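PDB 2WQK: 5'-nucleotidase SurE from Aquifex aeolicus, which probably hydrolyses nucleoside 5'-monophosphates to the nucleoside and phosphate, using one divalent metal ion per subunit. Local coordinates for residues Asn163-Arg168 with Gly224-Thr229; Lys176-Gly181 with Tyr218-Asn223; Arg183-Arg188 with Ile203-Phe208. One frame throughout, in Å; residues are numbered along the deposited sequence. Where two conformers were deposited one is given.

Contact 1 of 3, residues Asn163-Arg168 with Gly224-Thr229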
ATOM      1  N   ASN A 163      -9.470  26.516   6.551  1.00 11.81           N
ATOM      2  CA  ASN A 163      -9.133  25.762   7.765  1.00 11.16           C
ATOM      3  C   ASN A 163      -9.897  26.406   8.917  1.00 12.29           C
ATOM      4  O   ASN A 163      -9.917  27.643   9.028  1.00 12.08           O
ATOM      5  CB  ASN A 163      -7.629  25.788   8.054  1.00 11.88           C
ATOM      6  CG  ASN A 163      -6.866  24.819   7.158  1.00 11.79           C
ATOM      7  OD1 ASN A 163      -6.523  23.708   7.587  1.00 13.10           O
ATOM      8  ND2 ASN A 163      -6.594  25.252   5.886  1.00 12.65           N
ATOM      9  N   ILE A 164     -10.474  25.557   9.760  1.00 12.32           N
ATOM     10  CA  ILE A 164     -11.309  26.040  10.877  1.00 13.26           C
ATOM     11  C   ILE A 164     -10.746  25.534  12.187  1.00 14.35           C
ATOM     12  O   ILE A 164     -10.543  24.349  12.352  1.00 15.86           O
ATOM     13  CB  ILE A 164     -12.768  25.555  10.753  1.00 13.45           C
ATOM     14  CG1 ILE A 164     -13.355  25.817   9.360  1.00 14.19           C
ATOM     15  CG2 ILE A 164     -13.648  26.154  11.871  1.00 14.27           C
ATOM     16  CD1 ILE A 164     -13.160  24.606   8.359  1.00 17.13           C
ATOM     17  N   PRO A 165     -10.505  26.448  13.141  1.00 15.66           N
ATOM     18  CA  PRO A 165     -10.081  26.020  14.478  1.00 16.26           C
ATOM     19  C   PRO A 165     -11.078  25.091  15.173  1.00 16.96           C
ATOM     20  O   PRO A 165     -12.281  25.199  14.953  1.00 17.69           O
ATOM     21  CB  PRO A 165     -10.048  27.340  15.272  1.00 17.79           C
ATOM     22  CG  PRO A 165     -10.076  28.418  14.382  1.00 18.78           C
ATOM     23  CD  PRO A 165     -10.614  27.905  13.040  1.00 15.44           C
ATOM     24  N   ASN A 166     -10.558  24.222  16.037  1.00 18.22           N
ATOM     25  CA  ASN A 166     -11.394  23.313  16.793  1.00 18.37           C
ATOM     26  C   ASN A 166     -11.982  24.014  17.998  1.00 20.21           C
ATOM     27  O   ASN A 166     -11.528  23.809  19.130  1.00 21.61           O
ATOM     28  CB  ASN A 166     -10.612  22.086  17.222  1.00 18.72           C
ATOM     29  CG  ASN A 166     -11.487  21.023  17.819  1.00 19.35           C
ATOM     30  OD1 ASN A 166     -12.663  20.952  17.503  1.00 21.61           O
ATOM     31  ND2 ASN A 166     -10.909  20.176  18.677  1.00 22.29           N
ATOM     32  N   LEU A 167     -12.953  24.870  17.722  1.00 20.15           N
ATOM     33  CA  LEU A 167     -13.644  25.642  18.739  1.00 21.12           C
ATOM     34  C   LEU A 167     -15.140  25.532  18.563  1.00 21.25           C
ATOM     35  O   LEU A 167     -15.651  25.282  17.464  1.00 22.09           O
ATOM     36  CB  LEU A 167     -13.263  27.110  18.601  1.00 21.14           C
ATOM     37  CG  LEU A 167     -11.823  27.517  18.904  1.00 22.14           C
ATOM     38  CD1 LEU A 167     -11.538  28.944  18.424  1.00 22.45           C
ATOM     39  CD2 LEU A 167     -11.523  27.384  20.392  1.00 24.63           C
ATOM     40  N   ARG A 168     -15.877  25.778  19.650  1.00 22.68           N
ATOM     41  CA  ARG A 168     -17.289  25.964  19.485  1.00 22.70           C
ATOM     42  C   ARG A 168     -17.564  27.136  18.566  1.00 21.99           C
ATOM     43  O   ARG A 168     -16.802  28.111  18.537  1.00 21.13           O
ATOM     44  CB  ARG A 168     -17.960  26.216  20.846  1.00 23.24           C
ATOM     45  CG  ARG A 168     -17.952  25.020  21.729  1.00 24.99           C
ATOM     46  CD  ARG A 168     -18.663  25.316  23.069  1.00 27.60           C
ATOM     47  NE  ARG A 168     -19.926  26.043  22.871  0.20 26.77           N
ATOM     48  CZ  ARG A 168     -20.139  27.336  23.131  0.20 26.31           C
ATOM     49  NH1 ARG A 168     -19.186  28.122  23.640  0.20 26.11           N
ATOM     50  NH2 ARG A 168     -21.333  27.856  22.883  0.20 26.72           N
ATOM     51  N   GLY A 224      -7.453  31.542  16.572  1.00 18.35           N
ATOM     52  CA  GLY A 224      -8.894  31.353  16.728  1.00 17.68           C
ATOM     53  C   GLY A 224      -9.779  31.914  15.639  1.00 18.04           C
ATOM     54  O   GLY A 224     -10.984  32.029  15.802  1.00 17.54           O
ATOM     55  N   TYR A 225      -9.184  32.201  14.475  1.00 17.18           N
ATOM     56  CA  TYR A 225      -9.925  32.665  13.323  1.00 16.72           C
ATOM     57  C   TYR A 225      -9.973  31.544  12.260  1.00 15.58           C
ATOM     58  O   TYR A 225      -9.029  30.763  12.111  1.00 16.18           O
ATOM     59  CB  TYR A 225      -9.219  33.846  12.680  1.00 17.52           C
ATOM     60  CG  TYR A 225      -9.162  35.065  13.550  1.00 19.01           C
ATOM     61  CD1 TYR A 225     -10.181  35.979  13.520  1.00 20.42           C
ATOM     62  CD2 TYR A 225      -8.057  35.306  14.332  1.00 19.70           C
ATOM     63  CE1 TYR A 225     -10.131  37.139  14.343  1.00 20.99           C
ATOM     64  CE2 TYR A 225      -7.992  36.432  15.140  1.00 21.70           C
ATOM     65  CZ  TYR A 225      -9.025  37.339  15.126  1.00 20.23           C
ATOM     66  OH  TYR A 225      -8.933  38.452  15.961  1.00 26.00           O
ATOM     67  N   VAL A 226     -11.048  31.539  11.488  1.00 14.25           N
ATOM     68  CA  VAL A 226     -11.113  30.741  10.264  1.00 13.81           C
ATOM     69  C   VAL A 226     -10.159  31.381   9.255  1.00 12.61           C
ATOM     70  O   VAL A 226     -10.074  32.612   9.141  1.00 14.10           O
ATOM     71  CB  VAL A 226     -12.527  30.716   9.682  1.00 13.33           C
ATOM     72  CG1 VAL A 226     -12.560  29.946   8.354  1.00 15.38           C
ATOM     73  CG2 VAL A 226     -13.471  30.074  10.706  1.00 16.96           C
ATOM     74  N   SER A 227      -9.405  30.520   8.552  1.00 13.08           N
ATOM     75  CA  SER A 227      -8.545  30.937   7.457  1.00 12.34           C
ATOM     76  C   SER A 227      -9.188  30.567   6.133  1.00 12.12           C
ATOM     77  O   SER A 227      -9.522  29.404   5.934  1.00 12.04           O
ATOM     78  CB  SER A 227      -7.224  30.167   7.547  1.00 12.83           C
ATOM     79  OG  SER A 227      -6.471  30.283   6.355  1.00 13.29           O
ATOM     80  N   VAL A 228      -9.268  31.536   5.225  1.00 10.94           N
ATOM     81  CA  VAL A 228      -9.705  31.265   3.847  1.00 11.64           C
ATOM     82  C   VAL A 228      -8.612  31.787   2.910  1.00 10.92           C
ATOM     83  O   VAL A 228      -8.405  32.982   2.820  1.00 11.25           O
ATOM     84  CB  VAL A 228     -11.046  31.948   3.507  1.00 13.11           C
ATOM     85  CG1 VAL A 228     -11.440  31.613   2.072  1.00 12.42           C
ATOM     86  CG2 VAL A 228     -12.179  31.601   4.529  1.00 14.41           C
ATOM     87  N   THR A 229      -7.922  30.863   2.207  1.00 10.51           N
ATOM     88  CA  THR A 229      -6.866  31.241   1.277  1.00 10.53           C
ATOM     89  C   THR A 229      -7.361  30.985  -0.161  1.00 10.61           C
ATOM     90  O   THR A 229      -7.770  29.871  -0.472  1.00 11.06           O
ATOM     91  CB  THR A 229      -5.608  30.381   1.468  1.00 12.07           C
ATOM     92  OG1 THR A 229      -5.172  30.446   2.834  1.00 12.26           O
ATOM     93  CG2 THR A 229      -4.465  30.817   0.493  1.00 11.98           C
TER
HETATM   94  O   HOH W   1      -6.781  28.033   4.911  1.00 11.24           O

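Contact 2 of 3, residues Lys176-Gly181 with Tyr218-Asn223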
ATOM      1  N   LYS A 176     -10.910  35.221   8.391  1.00 15.10           N
ATOM      2  CA  LYS A 176      -9.884  36.012   7.751  1.00 15.13           C
ATOM      3  C   LYS A 176      -9.484  35.406   6.402  1.00 14.31           C
ATOM      4  O   LYS A 176      -9.273  34.211   6.298  1.00 14.42           O
ATOM      5  CB  LYS A 176      -8.634  36.066   8.636  1.00 15.68           C
ATOM      6  CG  LYS A 176      -8.834  36.867   9.937  1.00 18.78           C
ATOM      7  CD  LYS A 176      -7.597  36.838  10.790  1.00 24.25           C
ATOM      8  CE  LYS A 176      -6.495  37.695  10.224  1.00 27.66           C
ATOM      9  NZ  LYS A 176      -6.861  39.137  10.009  1.00 31.62           N
ATOM     10  N   VAL A 177      -9.349  36.284   5.432  1.00 13.25           N
ATOM     11  CA  VAL A 177      -8.703  35.966   4.161  1.00 13.19           C
ATOM     12  C   VAL A 177      -7.187  35.956   4.420  1.00 14.46           C
ATOM     13  O   VAL A 177      -6.645  36.908   4.981  1.00 16.42           O
ATOM     14  CB  VAL A 177      -9.072  36.983   3.075  1.00 13.69           C
ATOM     15  CG1 VAL A 177      -8.229  36.771   1.786  1.00 14.40           C
ATOM     16  CG2 VAL A 177     -10.581  36.946   2.817  1.00 15.20           C
ATOM     17  N   THR A 178      -6.518  34.878   4.011  1.00 12.84           N
ATOM     18  CA  THR A 178      -5.133  34.605   4.382  1.00 12.93           C
ATOM     19  C   THR A 178      -4.315  34.188   3.130  1.00 12.57           C
ATOM     20  O   THR A 178      -4.875  33.812   2.090  1.00 13.26           O
ATOM     21  CB  THR A 178      -5.062  33.443   5.387  1.00 12.83           C
ATOM     22  OG1 THR A 178      -5.656  32.292   4.801  1.00 13.55           O
ATOM     23  CG2 THR A 178      -5.766  33.799   6.724  1.00 14.01           C
ATOM     24  N   ARG A 179      -2.994  34.321   3.248  1.00 12.33           N
ATOM     25  CA  ARG A 179      -2.079  33.695   2.300  1.00 12.81           C
ATOM     26  C   ARG A 179      -1.574  32.350   2.807  1.00 13.03           C
ATOM     27  O   ARG A 179      -1.572  32.076   3.999  1.00 14.37           O
ATOM     28  CB  ARG A 179      -0.879  34.624   2.005  1.00 13.24           C
ATOM     29  CG  ARG A 179       0.068  34.884   3.159  1.00 15.37           C
ATOM     30  CD  ARG A 179       1.239  35.751   2.745  1.00 17.01           C
ATOM     31  NE  ARG A 179       2.208  35.892   3.844  1.00 20.35           N
ATOM     32  CZ  ARG A 179       2.139  36.780   4.796  1.00 22.85           C
ATOM     33  NH1 ARG A 179       1.112  37.611   4.845  1.00 24.62           N
ATOM     34  NH2 ARG A 179       3.110  36.803   5.738  1.00 24.72           N
ATOM     35  N   GLN A 180      -1.069  31.534   1.882  1.00 12.94           N
ATOM     36  CA  GLN A 180      -0.405  30.293   2.226  1.00 13.44           C
ATOM     37  C   GLN A 180       0.876  30.633   3.009  1.00 14.55           C
ATOM     38  O   GLN A 180       1.742  31.325   2.508  1.00 15.71           O
ATOM     39  CB  GLN A 180      -0.004  29.551   0.940  1.00 14.25           C
ATOM     40  CG  GLN A 180       0.700  28.210   1.154  1.00 15.15           C
ATOM     41  CD  GLN A 180       1.199  27.643  -0.141  1.00 15.65           C
ATOM     42  OE1 GLN A 180       1.574  28.383  -1.032  1.00 18.89           O
ATOM     43  NE2 GLN A 180       1.232  26.327  -0.236  1.00 18.33           N
ATOM     44  N   GLY A 181       1.017  30.105   4.212  1.00 15.78           N
ATOM     45  CA  GLY A 181       2.210  30.330   5.008  1.00 18.46           C
ATOM     46  C   GLY A 181       3.314  29.377   4.580  1.00 20.47           C
ATOM     47  O   GLY A 181       3.143  28.531   3.724  1.00 20.17           O
ATOM     48  N   TYR A 218      -1.702  29.812   8.884  1.00 14.27           N
ATOM     49  CA  TYR A 218      -1.307  29.299  10.205  1.00 15.85           C
ATOM     50  C   TYR A 218      -1.651  30.306  11.295  1.00 15.54           C
ATOM     51  O   TYR A 218      -2.234  29.947  12.335  1.00 16.81           O
ATOM     52  CB  TYR A 218       0.198  29.071  10.276  1.00 17.11           C
ATOM     53  CG  TYR A 218       0.745  27.914   9.521  1.00 20.57           C
ATOM     54  CD1 TYR A 218       0.658  26.636  10.022  1.00 23.79           C
ATOM     55  CD2 TYR A 218       1.415  28.117   8.321  1.00 23.12           C
ATOM     56  CE1 TYR A 218       1.218  25.546   9.323  1.00 24.86           C
ATOM     57  CE2 TYR A 218       1.948  27.071   7.647  1.00 24.22           C
ATOM     58  CZ  TYR A 218       1.873  25.791   8.163  1.00 23.56           C
ATOM     59  OH  TYR A 218       2.420  24.781   7.411  1.00 26.69           O
ATOM     60  N   TRP A 219      -1.281  31.566  11.088  1.00 15.00           N
ATOM     61  CA  TRP A 219      -1.519  32.568  12.169  1.00 15.53           C
ATOM     62  C   TRP A 219      -2.999  32.666  12.476  1.00 15.33           C
ATOM     63  O   TRP A 219      -3.406  32.722  13.648  1.00 16.98           O
ATOM     64  CB  TRP A 219      -0.957  33.947  11.787  1.00 16.85           C
ATOM     65  CG  TRP A 219      -1.044  34.972  12.884  1.00 18.82           C
ATOM     66  CD1 TRP A 219      -0.036  35.334  13.740  1.00 20.59           C
ATOM     67  CD2 TRP A 219      -2.192  35.754  13.255  1.00 20.47           C
ATOM     68  NE1 TRP A 219      -0.509  36.279  14.621  1.00 21.58           N
ATOM     69  CE2 TRP A 219      -1.811  36.571  14.336  1.00 21.61           C
ATOM     70  CE3 TRP A 219      -3.498  35.859  12.769  1.00 20.98           C
ATOM     71  CZ2 TRP A 219      -2.699  37.428  14.965  1.00 21.22           C
ATOM     72  CZ3 TRP A 219      -4.383  36.741  13.397  1.00 20.90           C
ATOM     73  CH2 TRP A 219      -3.973  37.515  14.467  1.00 21.53           C
ATOM     74  N   ALA A 220      -3.841  32.666  11.441  1.00 15.48           N
ATOM     75  CA  ALA A 220      -5.285  32.854  11.642  1.00 13.96           C
ATOM     76  C   ALA A 220      -5.805  31.743  12.543  1.00 14.66           C
ATOM     77  O   ALA A 220      -6.457  32.024  13.571  1.00 16.00           O
ATOM     78  CB  ALA A 220      -6.020  32.857  10.271  1.00 14.64           C
ATOM     79  N   VAL A 221      -5.548  30.484  12.201  1.00 14.54           N
ATOM     80  CA  VAL A 221      -6.121  29.370  12.968  1.00 15.39           C
ATOM     81  C   VAL A 221      -5.499  29.252  14.365  1.00 15.88           C
ATOM     82  O   VAL A 221      -6.211  28.899  15.318  1.00 16.78           O
ATOM     83  CB  VAL A 221      -6.082  28.034  12.198  1.00 15.60           C
ATOM     84  CG1 VAL A 221      -6.996  28.134  10.969  1.00 16.68           C
ATOM     85  CG2 VAL A 221      -4.662  27.635  11.820  1.00 16.67           C
ATOM     86  N   LEU A 222      -4.207  29.545  14.486  1.00 16.62           N
ATOM     87  CA  LEU A 222      -3.526  29.521  15.796  1.00 18.13           C
ATOM     88  C   LEU A 222      -4.151  30.531  16.756  1.00 19.08           C
ATOM     89  O   LEU A 222      -4.079  30.365  18.002  1.00 20.24           O
ATOM     90  CB  LEU A 222      -2.020  29.789  15.637  1.00 18.53           C
ATOM     91  CG  LEU A 222      -1.181  28.580  15.201  1.00 19.77           C
ATOM     92  CD1 LEU A 222       0.213  29.008  14.632  1.00 20.07           C
ATOM     93  CD2 LEU A 222      -1.039  27.534  16.367  1.00 21.72           C
ATOM     94  N   ASN A 223      -4.710  31.601  16.197  1.00 19.04           N
ATOM     95  CA  ASN A 223      -5.322  32.673  16.975  1.00 19.11           C
ATOM     96  C   ASN A 223      -6.847  32.650  17.006  1.00 19.30           C
ATOM     97  O   ASN A 223      -7.477  33.635  17.415  1.00 21.17           O
ATOM     98  CB  ASN A 223      -4.791  34.013  16.491  1.00 19.29           C
ATOM     99  CG  ASN A 223      -3.324  34.233  16.919  1.00 21.39           C
ATOM    100  OD1 ASN A 223      -3.073  34.670  18.071  1.00 23.94           O
ATOM    101  ND2 ASN A 223      -2.352  33.909  16.042  1.00 21.62           N
TER

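Contact 3 of 3, residues Arg183-Arg188 with Ile203-Phe208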
ATOM      1  N   ARG A 183       6.166  26.721   6.492  1.00 26.39           N
ATOM      2  CA  ARG A 183       5.833  25.728   7.490  1.00 26.53           C
ATOM      3  C   ARG A 183       6.098  26.347   8.852  1.00 27.06           C
ATOM      4  O   ARG A 183       7.173  26.853   9.107  1.00 25.91           O
ATOM      5  CB  ARG A 183       6.645  24.454   7.293  1.00 27.08           C
ATOM      6  CG  ARG A 183       6.041  23.516   6.275  1.00 26.76           C
ATOM      7  CD  ARG A 183       7.083  22.683   5.604  1.00 27.41           C
ATOM      8  NE  ARG A 183       6.472  21.779   4.632  1.00 26.10           N
ATOM      9  CZ  ARG A 183       7.129  21.145   3.655  1.00 22.46           C
ATOM     10  NH1 ARG A 183       8.432  21.327   3.521  1.00 19.25           N
ATOM     11  NH2 ARG A 183       6.462  20.369   2.809  1.00 23.30           N
ATOM     12  N   ALA A 184       5.084  26.340   9.701  1.00 27.53           N
ATOM     13  CA  ALA A 184       5.187  27.015  11.002  1.00 27.77           C
ATOM     14  C   ALA A 184       5.819  26.074  12.011  1.00 28.16           C
ATOM     15  O   ALA A 184       5.234  25.810  13.047  1.00 28.90           O
ATOM     16  CB  ALA A 184       3.793  27.488  11.489  1.00 28.27           C
ATOM     17  N   TYR A 185       7.011  25.569  11.701  1.00 28.31           N
ATOM     18  CA  TYR A 185       7.800  24.748  12.634  1.00 28.65           C
ATOM     19  C   TYR A 185       9.268  24.673  12.205  1.00 27.61           C
ATOM     20  O   TYR A 185       9.620  24.976  11.049  1.00 27.80           O
ATOM     21  CB  TYR A 185       7.226  23.341  12.754  1.00 30.20           C
ATOM     22  CG  TYR A 185       7.217  22.587  11.444  1.00 31.32           C
ATOM     23  CD1 TYR A 185       8.345  21.879  11.027  1.00 32.53           C
ATOM     24  CD2 TYR A 185       6.080  22.577  10.640  1.00 33.61           C
ATOM     25  CE1 TYR A 185       8.352  21.182   9.820  1.00 34.84           C
ATOM     26  CE2 TYR A 185       6.069  21.885   9.432  1.00 34.98           C
ATOM     27  CZ  TYR A 185       7.212  21.191   9.034  1.00 34.75           C
ATOM     28  OH  TYR A 185       7.189  20.524   7.827  1.00 35.89           O
ATOM     29  N   LYS A 186      10.115  24.263  13.150  1.00 26.53           N
ATOM     30  CA  LYS A 186      11.545  24.076  12.933  1.00 26.00           C
ATOM     31  C   LYS A 186      11.801  22.584  12.712  1.00 25.24           C
ATOM     32  O   LYS A 186      11.356  21.738  13.476  1.00 26.11           O
ATOM     33  CB  LYS A 186      12.333  24.525  14.165  1.00 26.47           C
ATOM     34  CG  LYS A 186      12.335  26.026  14.394  0.10 25.92           C
ATOM     35  CD  LYS A 186      13.479  26.706  13.659  0.10 25.81           C
ATOM     36  CE  LYS A 186      13.468  28.213  13.870  0.10 25.54           C
ATOM     37  NZ  LYS A 186      12.297  28.858  13.212  0.10 25.13           N
ATOM     38  N   GLU A 187      12.527  22.265  11.658  1.00 24.11           N
ATOM     39  CA  GLU A 187      12.835  20.881  11.334  1.00 24.19           C
ATOM     40  C   GLU A 187      14.168  20.472  11.960  1.00 23.98           C
ATOM     41  O   GLU A 187      15.179  21.132  11.790  1.00 25.34           O
ATOM     42  CB  GLU A 187      12.867  20.733   9.815  1.00 24.32           C
ATOM     43  CG  GLU A 187      13.152  19.365   9.300  1.00 25.18           C
ATOM     44  CD  GLU A 187      12.827  19.260   7.812  1.00 29.58           C
ATOM     45  OE1 GLU A 187      13.737  19.432   6.998  1.00 31.90           O
ATOM     46  OE2 GLU A 187      11.640  19.052   7.455  1.00 33.06           O
ATOM     47  N   ARG A 188      14.155  19.350  12.663  1.00 23.93           N
ATOM     48  CA  ARG A 188      15.374  18.785  13.237  1.00 24.34           C
ATOM     49  C   ARG A 188      15.405  17.290  12.936  1.00 23.01           C
ATOM     50  O   ARG A 188      14.384  16.628  13.111  1.00 23.81           O
ATOM     51  CB  ARG A 188      15.363  18.990  14.751  1.00 25.54           C
ATOM     52  CG  ARG A 188      16.711  18.889  15.420  1.00 29.83           C
ATOM     53  CD  ARG A 188      16.533  18.714  16.948  1.00 32.83           C
ATOM     54  NE  ARG A 188      17.741  18.457  17.757  0.50 34.37           N
ATOM     55  CZ  ARG A 188      18.694  17.544  17.533  0.50 35.03           C
ATOM     56  NH1 ARG A 188      18.699  16.748  16.467  0.50 35.08           N
ATOM     57  NH2 ARG A 188      19.699  17.444  18.403  0.50 35.06           N
ATOM     58  N   ILE A 203      12.830  12.637  11.168  1.00 19.09           N
ATOM     59  CA  ILE A 203      12.609  14.046  10.900  1.00 19.89           C
ATOM     60  C   ILE A 203      11.539  14.555  11.861  1.00 20.67           C
ATOM     61  O   ILE A 203      10.375  14.089  11.834  1.00 21.89           O
ATOM     62  CB  ILE A 203      12.163  14.303   9.452  1.00 20.67           C
ATOM     63  CG1 ILE A 203      13.127  13.638   8.453  1.00 19.36           C
ATOM     64  CG2 ILE A 203      12.054  15.795   9.212  1.00 21.74           C
ATOM     65  CD1 ILE A 203      12.672  13.748   6.967  1.00 19.12           C
ATOM     66  N   ALA A 204      11.951  15.453  12.748  1.00 22.89           N
ATOM     67  CA  ALA A 204      11.046  15.996  13.763  1.00 23.66           C
ATOM     68  C   ALA A 204      10.631  17.415  13.439  1.00 24.56           C
ATOM     69  O   ALA A 204      11.449  18.205  12.945  1.00 24.84           O
ATOM     70  CB  ALA A 204      11.692  15.964  15.150  1.00 23.99           C
ATOM     71  N   ALA A 205       9.377  17.730  13.760  1.00 26.10           N
ATOM     72  CA  ALA A 205       8.843  19.087  13.692  1.00 26.92           C
ATOM     73  C   ALA A 205       8.831  19.668  15.131  1.00 28.29           C
ATOM     74  O   ALA A 205       8.211  19.085  16.024  1.00 30.15           O
ATOM     75  CB  ALA A 205       7.439  19.078  13.109  1.00 27.51           C
ATOM     76  N   GLU A 206       9.544  20.778  15.332  1.00 28.79           N
ATOM     77  CA  GLU A 206       9.754  21.410  16.641  0.50 29.24           C
ATOM     78  C   GLU A 206       9.147  22.808  16.646  1.00 29.70           C
ATOM     79  O   GLU A 206       9.001  23.419  15.595  1.00 28.56           O
ATOM     80  CB  GLU A 206      11.257  21.560  16.920  0.50 29.28           C
ATOM     81  CG  GLU A 206      12.101  20.266  16.870  0.50 28.92           C
ATOM     82  CD  GLU A 206      11.826  19.305  18.023  0.50 28.48           C
ATOM     83  OE1 GLU A 206      11.106  19.681  18.975  0.50 28.86           O
ATOM     84  OE2 GLU A 206      12.336  18.162  17.975  0.50 27.69           O
ATOM     85  N   GLU A 207       8.830  23.330  17.835  1.00 30.95           N
ATOM     86  CA  GLU A 207       8.378  24.716  17.969  1.00 32.16           C
ATOM     87  C   GLU A 207       7.229  25.097  17.018  1.00 32.25           C
ATOM     88  O   GLU A 207       7.275  26.150  16.375  1.00 30.67           O
ATOM     89  CB  GLU A 207       9.563  25.664  17.750  1.00 32.83           C
ATOM     90  CG  GLU A 207      10.785  25.351  18.632  1.00 36.34           C
ATOM     91  CD  GLU A 207      11.962  26.288  18.386  1.00 40.96           C
ATOM     92  OE1 GLU A 207      11.790  27.316  17.688  1.00 44.69           O
ATOM     93  OE2 GLU A 207      13.073  25.999  18.897  1.00 44.49           O
ATOM     94  N   PHE A 208       6.187  24.264  16.958  1.00 33.60           N
ATOM     95  CA  PHE A 208       5.035  24.541  16.077  1.00 35.22           C
ATOM     96  C   PHE A 208       4.346  25.873  16.403  1.00 36.25           C
ATOM     97  O   PHE A 208       3.921  26.110  17.550  1.00 36.18           O
ATOM     98  CB  PHE A 208       3.983  23.418  16.105  1.00 35.83           C
ATOM     99  CG  PHE A 208       2.923  23.565  15.026  1.00 37.04           C
ATOM    100  CD1 PHE A 208       3.173  23.128  13.718  1.00 37.33           C
ATOM    101  CD2 PHE A 208       1.691  24.174  15.309  1.00 38.16           C
ATOM    102  CE1 PHE A 208       2.211  23.275  12.714  1.00 37.26           C
ATOM    103  CE2 PHE A 208       0.716  24.333  14.309  1.00 38.08           C
ATOM    104  CZ  PHE A 208       0.973  23.879  13.009  1.00 38.14           C
TER

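Contact 1 of 3, residues Asn163-Arg168 with Gly224-Thr229
N163 and S227 form an antiparallel hydrogen-bonded pair, in which the S227 amide N donates to N163 O at 3.0 Å and S227 O accepts from the backbone N of N163 in return. Their side chains lie on the same face of the sheet and are joined through a water. N163 ND2 donates to this water at 3.0 Å, and S227 OG lies 2.7 Å from the water oxygen. S227 OG is brought there by standing anti to its own backbone nitrogen (chi1 166°). Neither group relies on the water alone, since N163 OD1 accepts from the backbone N of N98 and S227 OG is also hydrogen-bonded to T178 OG1. Both ends of the N163 carboxamide are therefore engaged, which fixes its rotation.

On the other face, I164 and V226 run side by side and touch through a single branch each, CG2 to CG2 at 4.1 Å. V226 CG1, anti to the backbone N (chi1 177°), lies instead beside the N163 carbonyl, 3.6 Å from its oxygen. The pairing stops at P165, which has no amide hydrogen to offer; its ring carbon CD packs 3.4 Å from Y225 O. Beyond it, L167 CD1 comes to 4.0 Å from the CA of G224, a glycine with positive phi that is the C-prime residue of the Schellman motif ending helix 217-222.

Strand 158-165 thus runs antiparallel to strand 225-232 within the large mixed sheet, with strand 122-128 along its other edge and strand 174-177 beyond 225-232. Helix 135-152 covers the I164 face through I138, V141 and C142, while helix 217-222 lies against the N163 and S227 face through V221 and D217.

Contact 2 of 3, residues Lys176-Gly181 with Tyr218-Asn223
The carbonyl oxygen of W219 is gripped twice by N223, by the side-chain ND2 at 2.9 Å and by the backbone N at 3.1 Å, the two donors arriving from opposite faces of the carbonyl plane. The oxygen lies almost in the amide plane of N223, and the N-H of ND2 points nearly straight at it (166°). The same bond holds ND2 over the centre of the W219 ring, 3.1 Å above its plane. N223 is the first residue after helix 217-222 to leave helical angles, so its side chain folds back over the last turn.

The far end of the indole also meets the strand: W219 CZ3 lies 3.9 Å from CE of K176, whose chain bends at chi3 and chi4 and crosses the tryptophan side chain obliquely. This helix belongs to the crossover that links the parallel neighbours 174-177 and 225-232, and it rests on the sheet through A220. The methyl of A220 meets T178 CG2 at 3.7 Å. OG1, on the other branch of T178, is hydrogen-bonded to T229 OG1 of strand 225-232.

Further along, G181 CA sits at the edge of the Y218 ring, 4.1 Å from CD2 and near the ring plane, where a beta carbon would collide with CD2. Y218 OH is hydrogen-bonded to K182 O, and G181 N to the carboxylate of D217.

Contact 3 of 3, residues Arg183-Arg188 with Ile203-Phe208
The base of the long beta hairpin formed by strands 186-193 and 199-206 is closed by two antiparallel hydrogen-bonded pairs, K186 with E206 and R188 with A204. The shortest of their four backbone bonds runs from A204 N to R188 O at 2.7 Å. E187 and A205 form the non-hydrogen-bonded pair between them, across which E187 CA-H approaches A204 O.

Y185 lies just before the strand. Its CG is placed between the backbone N and the carbonyl carbon (chi1 61°), and this turns one ring face onto the methyl of A205. A205 CB stands 4.0 Å from the centroid of the Y185 ring and 27° off the normal, a CH-pi contact. The ring also meets F48 of the second subunit at about 90°. A serine in place of Y185 would probably take the ring face away from the A205 methyl and leave F48 of the second subunit without its ring partner.

Such an arm, projecting from the globular domain to engage neighbouring subunits, is a feature of SurE proteins. Here E187 extends with CG anti to its backbone N, and that CG rests 3.7 Å from I203 CG2. Its OE1 then reaches the second subunit, where it bonds H74 and forms a salt bridge with R78. The amide of A205 is taken by Y196 OH of the third subunit.

At E207 the backbone enters the left-handed region (phi 51°) and strand 199-206 is left behind. E207 OE1 lies 3.6 Å from K186 CG, while K186 NZ stays 4.8 Å from that oxygen. Next in the chain, F208 CA-H points at A184 O, with CA 3.3 Å from the oxygen, and F208 CD1 packs beside Y185 CB.

In the fold
Contacts 1 and 2, with centres about 8 Å apart, share one sheet and meet at T178, whose hydroxyl probably bonds those of S227 and T229, with 2.7 Å between T178 OG1 and T229 OG1. V221 adds its CG1, 3.5 Å from N163 O. Contact 3 stands out from this core, about 18 Å from contact 2 and 21 Å from contact 1 between centres. Y218 bridges the step, its CD1 3.6 Å from A184 CB and its CE1 4.1 Å from F208 CZ. Contact 1 comes nearest the metal site: the N163 side chain is about 11 Å from the sodium ion bound by D10, S40 and N94, and about 7 Å from the N94 side chain.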